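Local coordinates for histone acetyltransferase, ELP3 family (Methanocaldococcus infernus, PDB 6IA8), which catalyses the acetyl-CoA- and S-adenosylmethionine-dependent formation of 5-carboxymethyluridine at the wobble uridine of tRNAs, using a [4Fe-4S] cluster, at residues L409-L423 / Y469-A481. Sequence-based numbering, arbitrary orientation.
With SO4 (sulfate ion), chain D.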
loop_
_atom_site.group_PDB
_atom_site.type_symbol
_atom_site.label_atom_id
_atom_site.label_comp_id
_atom_site.label_asym_id
_atom_site.label_seq_id
_atom_site.Cartn_x
_atom_site.Cartn_y
_atom_site.Cartn_z
ATOM N N LEU A 409 15.501 2.598 4.570
ATOM C CA LEU A 409 16.043 3.163 5.800
ATOM C C LEU A 409 15.005 3.051 6.899
ATOM O O LEU A 409 13.833 3.330 6.665
ATOM C CB LEU A 409 16.399 4.639 5.609
ATOM C CG LEU A 409 17.458 4.990 4.564
ATOM C CD1 LEU A 409 17.559 6.529 4.469
ATOM C CD2 LEU A 409 18.839 4.384 4.921
ATOM N N SER A 410 15.426 2.706 8.113
ATOM C CA SER A 410 14.453 2.570 9.187
ATOM C C SER A 410 15.085 2.917 10.526
ATOM O O SER A 410 16.300 2.834 10.704
ATOM C CB SER A 410 13.860 1.151 9.212
ATOM O OG SER A 410 14.892 0.211 9.435
ATOM N N PHE A 411 14.244 3.369 11.448
ATOM C CA PHE A 411 14.595 3.430 12.859
ATOM C C PHE A 411 13.947 2.224 13.517
ATOM O O PHE A 411 12.749 1.984 13.332
ATOM C CB PHE A 411 14.128 4.732 13.515
ATOM C CG PHE A 411 15.108 5.841 13.344
ATOM C CD1 PHE A 411 16.284 5.868 14.114
ATOM C CD2 PHE A 411 14.909 6.820 12.398
ATOM C CE1 PHE A 411 17.231 6.879 13.934
ATOM C CE2 PHE A 411 15.856 7.841 12.221
ATOM C CZ PHE A 411 17.014 7.864 12.971
ATOM N N GLU A 412 14.722 1.491 14.308
ATOM C CA GLU A 412 14.292 0.201 14.817
ATOM C C GLU A 412 14.986 -0.057 16.137
ATOM O O GLU A 412 16.171 0.242 16.264
ATOM C CB GLU A 412 14.649 -0.904 13.816
ATOM C CG GLU A 412 14.355 -2.313 14.270
ATOM C CD GLU A 412 14.880 -3.361 13.298
ATOM O OE1 GLU A 412 14.993 -3.053 12.089
ATOM O OE2 GLU A 412 15.191 -4.488 13.750
ATOM N N ASP A 413 14.235 -0.580 17.110
ATOM C CA ASP A 413 14.785 -1.201 18.314
ATOM C C ASP A 413 15.342 -2.542 17.857
ATOM O O ASP A 413 14.587 -3.482 17.598
ATOM C CB ASP A 413 13.691 -1.346 19.369
ATOM C CG ASP A 413 14.113 -2.179 20.561
ATOM O OD1 ASP A 413 15.189 -2.833 20.506
ATOM O OD2 ASP A 413 13.373 -2.173 21.574
ATOM N N VAL A 414 16.671 -2.642 17.743
ATOM C CA VAL A 414 17.263 -3.832 17.143
ATOM C C VAL A 414 17.431 -4.949 18.149
ATOM O O VAL A 414 17.760 -6.071 17.751
ATOM C CB VAL A 414 18.636 -3.542 16.507
ATOM C CG1 VAL A 414 18.522 -2.476 15.447
ATOM C CG2 VAL A 414 19.642 -3.131 17.591
ATOM N N LYS A 415 17.239 -4.669 19.443
ATOM C CA LYS A 415 17.185 -5.739 20.432
ATOM C C LYS A 415 15.855 -6.480 20.366
ATOM O O LYS A 415 15.819 -7.715 20.349
ATOM C CB LYS A 415 17.411 -5.166 21.836
ATOM C CG LYS A 415 17.230 -6.161 22.971
ATOM C CD LYS A 415 17.594 -5.527 24.314
ATOM C CE LYS A 415 17.387 -6.497 25.512
ATOM N NZ LYS A 415 15.991 -6.997 25.629
ATOM N N ASN A 416 14.748 -5.747 20.376
ATOM C CA ASN A 416 13.420 -6.356 20.391
ATOM C C ASN A 416 12.782 -6.440 19.023
ATOM O O ASN A 416 11.663 -6.943 18.910
ATOM C CB ASN A 416 12.502 -5.574 21.336
ATOM C CG ASN A 416 13.061 -5.546 22.757
ATOM O OD1 ASN A 416 13.190 -6.594 23.395
ATOM N ND2 ASN A 416 13.406 -4.367 23.248
ATOM N N ASP A 417 13.451 -5.918 18.004
ATOM C CA ASP A 417 12.979 -5.929 16.615
ATOM C C ASP A 417 11.641 -5.211 16.470
ATOM O O ASP A 417 10.663 -5.789 16.015
ATOM C CB ASP A 417 12.866 -7.360 16.087
ATOM C CG ASP A 417 14.194 -8.091 16.108
ATOM O OD1 ASP A 417 15.238 -7.438 15.910
ATOM O OD2 ASP A 417 14.196 -9.319 16.325
ATOM N N ILE A 418 11.624 -3.932 16.844
ATOM C CA ILE A 418 10.425 -3.097 16.779
ATOM C C ILE A 418 10.702 -1.917 15.855
ATOM O O ILE A 418 11.678 -1.188 16.051
ATOM C CB ILE A 418 9.994 -2.594 18.168
ATOM C CG1 ILE A 418 9.807 -3.757 19.137
ATOM C CG2 ILE A 418 8.699 -1.757 18.018
ATOM C CD1 ILE A 418 9.360 -3.372 20.529
ATOM N N LEU A 419 9.847 -1.737 14.849
ATOM C CA LEU A 419 10.052 -0.764 13.784
ATOM C C LEU A 419 9.292 0.502 14.141
ATOM O O LEU A 419 8.084 0.447 14.406
ATOM C CB LEU A 419 9.560 -1.333 12.450
ATOM C CG LEU A 419 9.571 -0.399 11.243
ATOM C CD1 LEU A 419 10.954 -0.044 10.828
ATOM C CD2 LEU A 419 8.782 -1.060 10.091
ATOM N N ILE A 420 9.997 1.634 14.122
ATOM C CA ILE A 420 9.457 2.917 14.546
ATOM C C ILE A 420 9.108 3.810 13.363
ATOM O O ILE A 420 8.153 4.592 13.434
ATOM C CB ILE A 420 10.463 3.618 15.489
ATOM C CG1 ILE A 420 10.551 2.824 16.808
ATOM C CG2 ILE A 420 10.053 5.029 15.726
ATOM C CD1 ILE A 420 11.828 3.093 17.591
ATOM N N ALA A 421 9.918 3.766 12.308
ATOM C CA ALA A 421 9.766 4.653 11.162
ATOM C C ALA A 421 10.603 4.101 10.025
ATOM O O ALA A 421 11.599 3.412 10.253
ATOM C CB ALA A 421 10.217 6.072 11.491
ATOM N N PHE A 422 10.222 4.443 8.795
ATOM C CA PHE A 422 10.983 3.970 7.652
ATOM C C PHE A 422 10.838 4.951 6.499
ATOM O O PHE A 422 9.889 5.746 6.437
ATOM C CB PHE A 422 10.560 2.531 7.259
ATOM C CG PHE A 422 9.196 2.419 6.691
ATOM C CD1 PHE A 422 8.133 2.107 7.507
ATOM C CD2 PHE A 422 8.974 2.564 5.328
ATOM C CE1 PHE A 422 6.847 1.977 7.010
ATOM C CE2 PHE A 422 7.672 2.446 4.810
ATOM C CZ PHE A 422 6.618 2.163 5.643
ATOM N N LEU A 423 11.801 4.874 5.581
ATOM C CA LEU A 423 11.827 5.712 4.393
ATOM C C LEU A 423 12.289 4.844 3.229
ATOM O O LEU A 423 13.258 4.078 3.361
ATOM C CB LEU A 423 12.769 6.905 4.574
ATOM C CG LEU A 423 12.926 7.886 3.431
ATOM C CD1 LEU A 423 13.312 9.268 3.992
ATOM C CD2 LEU A 423 13.937 7.440 2.399
ATOM N N TYR A 469 12.182 11.531 14.209
ATOM C CA TYR A 469 12.560 10.370 13.409
ATOM C C TYR A 469 12.387 10.656 11.926
ATOM O O TYR A 469 13.254 10.295 11.113
ATOM C CB TYR A 469 11.741 9.145 13.830
ATOM C CG TYR A 469 12.161 8.589 15.162
ATOM C CD1 TYR A 469 13.446 8.076 15.349
ATOM C CD2 TYR A 469 11.279 8.567 16.231
ATOM C CE1 TYR A 469 13.847 7.572 16.570
ATOM C CE2 TYR A 469 11.671 8.050 17.470
ATOM C CZ TYR A 469 12.949 7.557 17.629
ATOM O OH TYR A 469 13.322 7.045 18.849
ATOM N N GLY A 470 11.288 11.331 11.566
ATOM C CA GLY A 470 11.046 11.657 10.169
ATOM C C GLY A 470 12.125 12.568 9.620
ATOM O O GLY A 470 12.715 12.310 8.565
ATOM N N ARG A 471 12.443 13.618 10.368
ATOM C CA ARG A 471 13.473 14.544 9.924
ATOM C C ARG A 471 14.832 13.869 9.828
ATOM O O ARG A 471 15.612 14.176 8.922
ATOM C CB ARG A 471 13.544 15.738 10.867
ATOM C CG ARG A 471 12.464 16.761 10.595
ATOM C CD ARG A 471 12.316 17.729 11.768
ATOM N NE ARG A 471 11.693 17.064 12.909
ATOM C CZ ARG A 471 11.446 17.648 14.076
ATOM N NH1 ARG A 471 11.771 18.921 14.265
ATOM N NH2 ARG A 471 10.877 16.956 15.053
ATOM N N MET A 472 15.149 12.975 10.772
ATOM C CA MET A 472 16.433 12.279 10.721
ATOM C C MET A 472 16.501 11.324 9.526
ATOM O O MET A 472 17.545 11.201 8.877
ATOM C CB MET A 472 16.669 11.526 12.033
ATOM C CG MET A 472 17.024 12.410 13.205
ATOM S SD MET A 472 17.598 11.459 14.636
ATOM C CE MET A 472 16.042 10.891 15.324
ATOM N N LEU A 473 15.408 10.635 9.205
ATOM C CA LEU A 473 15.436 9.779 8.023
ATOM C C LEU A 473 15.608 10.605 6.750
ATOM O O LEU A 473 16.337 10.201 5.835
ATOM C CB LEU A 473 14.162 8.939 7.952
ATOM C CG LEU A 473 14.034 7.801 8.971
ATOM C CD1 LEU A 473 12.648 7.204 8.982
ATOM C CD2 LEU A 473 15.086 6.725 8.663
ATOM N N MET A 474 14.940 11.759 6.663
ATOM C CA MET A 474 15.100 12.610 5.485
ATOM C C MET A 474 16.532 13.112 5.366
ATOM O O MET A 474 17.105 13.126 4.265
ATOM C CB MET A 474 14.127 13.786 5.540
ATOM C CG MET A 474 12.665 13.359 5.388
ATOM S SD MET A 474 12.306 12.750 3.687
ATOM C CE MET A 474 12.501 14.311 2.823
ATOM N N LYS A 475 17.132 13.525 6.488
ATOM C CA LYS A 475 18.508 14.001 6.430
ATOM C C LYS A 475 19.426 12.887 5.929
ATOM O O LYS A 475 20.338 13.116 5.119
ATOM C CB LYS A 475 18.946 14.505 7.811
ATOM C CG LYS A 475 20.222 15.340 7.778
ATOM N N GLU A 476 19.218 11.669 6.426
ATOM C CA GLU A 476 20.069 10.558 6.001
ATOM C C GLU A 476 19.826 10.220 4.537
ATOM O O GLU A 476 20.761 9.928 3.782
ATOM C CB GLU A 476 19.815 9.331 6.866
ATOM C CG GLU A 476 20.648 8.120 6.488
ATOM C CD GLU A 476 22.100 8.248 6.865
ATOM O OE1 GLU A 476 22.877 7.369 6.474
ATOM O OE2 GLU A 476 22.473 9.230 7.541
ATOM N N ALA A 477 18.581 10.325 4.092
ATOM C CA ALA A 477 18.302 10.092 2.677
ATOM C C ALA A 477 19.012 11.119 1.798
ATOM O O ALA A 477 19.587 10.777 0.747
ATOM C CB ALA A 477 16.790 10.128 2.423
ATOM N N GLU A 478 18.957 12.389 2.200
ATOM C CA GLU A 478 19.635 13.437 1.449
ATOM C C GLU A 478 21.141 13.207 1.423
ATOM O O GLU A 478 21.786 13.389 0.379
ATOM C CB GLU A 478 19.310 14.802 2.053
ATOM C CG GLU A 478 17.808 15.155 1.895
ATOM C CD GLU A 478 17.400 16.357 2.713
ATOM O OE1 GLU A 478 18.268 17.003 3.322
ATOM O OE2 GLU A 478 16.202 16.642 2.750
ATOM N N ARG A 479 21.724 12.813 2.564
ATOM C CA ARG A 479 23.163 12.548 2.611
ATOM C C ARG A 479 23.538 11.401 1.679
ATOM O O ARG A 479 24.514 11.485 0.921
ATOM C CB ARG A 479 23.597 12.223 4.041
ATOM C CG ARG A 479 25.088 12.059 4.211
ATOM C CD ARG A 479 25.449 11.419 5.543
ATOM N NE ARG A 479 25.095 10.003 5.587
ATOM C CZ ARG A 479 25.808 9.035 5.019
ATOM N NH1 ARG A 479 26.913 9.328 4.350
ATOM N NH2 ARG A 479 25.413 7.774 5.113
ATOM N N ILE A 480 22.768 10.313 1.722
ATOM C CA ILE A 480 23.067 9.167 0.874
ATOM C C ILE A 480 22.958 9.564 -0.587
ATOM O O ILE A 480 23.833 9.241 -1.398
ATOM C CB ILE A 480 22.134 7.988 1.210
ATOM C CG1 ILE A 480 22.470 7.447 2.597
ATOM C CG2 ILE A 480 22.232 6.914 0.141
ATOM C CD1 ILE A 480 21.527 6.357 3.090
ATOM N N ALA A 481 21.867 10.258 -0.945
ATOM C CA ALA A 481 21.648 10.642 -2.332
ATOM C C ALA A 481 22.815 11.455 -2.854
ATOM O O ALA A 481 23.294 11.221 -3.966
ATOM C CB ALA A 481 20.354 11.437 -2.466
HETATM S S SO4 D . 9.411 14.141 12.945
HETATM O O1 SO4 D . 10.831 14.349 12.597
HETATM O O2 SO4 D . 9.280 14.548 14.374
HETATM O O3 SO4 D . 8.578 14.955 12.070
HETATM O O4 SO4 D . 9.081 12.711 12.831
#
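F411, A421 and L423 meet Y469, L473 and A477 in an apolar helix-on-sheet contact of the acetyltransferase domain, where helix 469-484 covers the hairpin of strands 404-413 and 418-427. The helix runs at 30° to strand 418-423, their axes 8.6 Å apart at closest. L473 sits at the centre of the packing. L473 CG lies at the edge of the F411 ring, 3.7 Å from F411 CD2, while L473 CD1 reaches across to the methyl of A421. Over one face of F411 comes the rim of Y469, with Y469 CD1 3.4 Å from F411 CG and the two rings inclined by 57°. M472 approaches the same phenyl obliquely in a Met-aromatic contact, M472 SD 5.1 Å from the ring centroid. A classic beta bulge places I420 and A421 together opposite F411 on the neighbouring strand, and both turn toward the helix; I420 CG2, anti to the backbone N, rests over a face of the Y469 ring, 4.0 Å from its centroid. With an alanine at F411, the space between Y469 and L473 would probably be left unfilled and the tyrosine ring freer to turn. L423 CD1 touches M474 SD, and farther along the helix L409 CD2 meets I480 CD1 tip to tip at 3.8 Å. The N-terminal end of the helix holds a sulfate, probably from the crystallisation liquor: G470 N and R471 N donate to it, and R471 NE adds a nearly straight bond of 2.9 Å to O1. Packing of one helix side on the sheet, with anion binding at the helix N-terminus, is characteristic of the GNAT fold; the sulfate probably marks where the pyrophosphate of acetyl-CoA, bound here by similarity, would sit.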